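Nucleoporin 53 (Pichia guilliermondii, PDB 3P3D) is probably a structural component of the nuclear pore complex, involved in protein and mRNA transport, and is represented here by its RNA-recognition-motif (RRM) domain. Local coordinates at residues T32-F37 / K66-N71. Residues are numbered along the deposited sequence; the frame is centred on the assembly and turned at random.
Sequences TILEDF and KITYDN
Thr32 meets the turn after strand 64-68 with its carbonyl: its O receives a CA-H...O contact from Tyr69 CA at 3.5 Å, while the carbon side of this small, exposed residue faces the Asp70 carboxylate, CB 3.7 Å from OD1. Ile33, branched and apolar, suits the buried side of the loop: its CD1 lies 3.7 Å from Ile67 CG2, and its side chain lies beside that of Tyr69, CG1 3.8 Å from Tyr69 CE1. Leu34 N donates to Thr68 O at 2.8 Å and 161°; its side chain lies over that oxygen and crosses Asp70. Glu35 carries the polar grip. Bent at chi2 (82°), its chain brings both carboxylate oxygens to Thr68: OE1 takes the backbone N-H at 2.7 Å and OE2 the hydroxyl OG1 at 2.5 Å, each on the syn side and somewhat out of the carboxylate plane. Two bonds to one residue restrict rotation of this buried group, and a threonine can supply both donors. Phe37 then sets its ring edge, at CZ, against Lys66 O, 3.7 Å away and in the ring plane. The loop is thus held to strand 64-68, which pairs antiparallel with strand 9-13 in the RRM sheet. Phe37 and Ile67 pack on helix 20-27, at Ile24 and Phe27; Tyr69, both apolar and polar, bonds through OH to Phe27 O and touches Ala78 of helix 72-79, which Asn71 N-caps.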
# COMPACT_ATOMS: atom_id res chain seq x y z
N THR A 32 -3.99 3.22 10.53
CA THR A 32 -3.25 2.08 11.03
C THR A 32 -3.23 0.99 10.00
O THR A 32 -4.27 0.64 9.45
CB THR A 32 -3.92 1.56 12.31
OG1 THR A 32 -3.73 2.55 13.33
CG2 THR A 32 -3.29 0.19 12.77
N ILE A 33 -2.05 0.44 9.72
CA ILE A 33 -1.94 -0.63 8.75
C ILE A 33 -1.94 -2.01 9.45
O ILE A 33 -1.31 -2.18 10.49
CB ILE A 33 -0.69 -0.41 7.85
CG1 ILE A 33 -0.91 0.84 6.98
CG2 ILE A 33 -0.43 -1.65 6.99
CD1 ILE A 33 0.28 1.28 6.17
N LEU A 34 -2.66 -2.98 8.89
CA LEU A 34 -2.85 -4.29 9.56
C LEU A 34 -1.72 -5.28 9.26
O LEU A 34 -1.31 -6.02 10.14
CB LEU A 34 -4.17 -4.96 9.17
CG LEU A 34 -5.47 -4.37 9.72
CD1 LEU A 34 -6.56 -5.40 9.49
CD2 LEU A 34 -5.41 -4.00 11.20
N GLU A 35 -1.23 -5.29 8.03
CA GLU A 35 -0.05 -6.05 7.71
C GLU A 35 1.06 -5.70 8.71
O GLU A 35 1.14 -4.55 9.18
CB GLU A 35 0.43 -5.75 6.29
CG GLU A 35 -0.41 -6.36 5.18
CD GLU A 35 -1.66 -5.57 4.81
OE1 GLU A 35 -1.88 -4.47 5.38
OE2 GLU A 35 -2.45 -6.07 3.97
N ASP A 36 1.89 -6.69 9.02
CA ASP A 36 3.07 -6.54 9.89
C ASP A 36 4.35 -6.22 9.09
O ASP A 36 5.31 -7.01 9.12
CB ASP A 36 3.30 -7.82 10.73
CG ASP A 36 4.50 -7.70 11.72
OD1 ASP A 36 4.86 -6.56 12.16
OD2 ASP A 36 5.09 -8.76 12.07
N PHE A 37 4.37 -5.08 8.39
CA PHE A 37 5.59 -4.67 7.68
C PHE A 37 6.64 -4.25 8.71
O PHE A 37 6.33 -3.60 9.71
CB PHE A 37 5.33 -3.51 6.70
CG PHE A 37 4.38 -3.85 5.59
CD1 PHE A 37 4.77 -4.70 4.58
CD2 PHE A 37 3.10 -3.34 5.57
CE1 PHE A 37 3.90 -5.03 3.56
CE2 PHE A 37 2.23 -3.66 4.56
CZ PHE A 37 2.63 -4.51 3.55
N LYS A 66 -0.09 -4.79 -1.34
CA LYS A 66 -1.40 -4.61 -0.78
C LYS A 66 -1.18 -4.01 0.57
O LYS A 66 -0.18 -4.31 1.22
CB LYS A 66 -2.10 -5.95 -0.70
CG LYS A 66 -3.47 -5.97 -0.07
CD LYS A 66 -3.92 -7.45 -0.04
CE LYS A 66 -4.91 -7.76 1.05
NZ LYS A 66 -6.22 -7.18 0.65
N ILE A 67 -2.08 -3.11 0.96
CA ILE A 67 -2.07 -2.49 2.29
C ILE A 67 -3.50 -2.53 2.80
O ILE A 67 -4.41 -2.19 2.08
CB ILE A 67 -1.65 -1.00 2.21
CG1 ILE A 67 -0.26 -0.84 1.60
CG2 ILE A 67 -1.75 -0.35 3.57
CD1 ILE A 67 0.19 0.63 1.58
N THR A 68 -3.69 -2.92 4.05
CA THR A 68 -5.01 -3.09 4.58
C THR A 68 -5.12 -2.24 5.82
O THR A 68 -4.30 -2.35 6.73
CB THR A 68 -5.27 -4.59 4.89
OG1 THR A 68 -4.88 -5.37 3.76
CG2 THR A 68 -6.77 -4.89 5.20
N TYR A 69 -6.15 -1.39 5.85
CA TYR A 69 -6.46 -0.53 6.98
C TYR A 69 -7.58 -1.12 7.91
O TYR A 69 -8.12 -2.16 7.60
CB TYR A 69 -6.91 0.83 6.43
CG TYR A 69 -5.83 1.56 5.67
CD1 TYR A 69 -4.81 2.25 6.34
CD2 TYR A 69 -5.82 1.58 4.27
CE1 TYR A 69 -3.82 2.93 5.64
CE2 TYR A 69 -4.84 2.27 3.57
CZ TYR A 69 -3.85 2.94 4.26
OH TYR A 69 -2.85 3.58 3.56
N ASP A 70 -7.88 -0.45 9.04
CA ASP A 70 -8.97 -0.82 10.01
C ASP A 70 -10.37 -0.40 9.59
O ASP A 70 -11.36 -0.81 10.25
CB ASP A 70 -8.87 -0.05 11.33
CG ASP A 70 -7.61 -0.27 12.06
OD1 ASP A 70 -7.38 0.46 13.07
OD2 ASP A 70 -6.86 -1.18 11.62
N ASN A 71 -10.48 0.52 8.62
CA ASN A 71 -11.74 1.23 8.42
C ASN A 71 -11.91 1.74 7.01
O ASN A 71 -10.93 1.87 6.30
CB ASN A 71 -11.86 2.37 9.44
CG ASN A 71 -10.95 3.53 9.13
OD1 ASN A 71 -11.37 4.52 8.54
ND2 ASN A 71 -9.71 3.42 9.52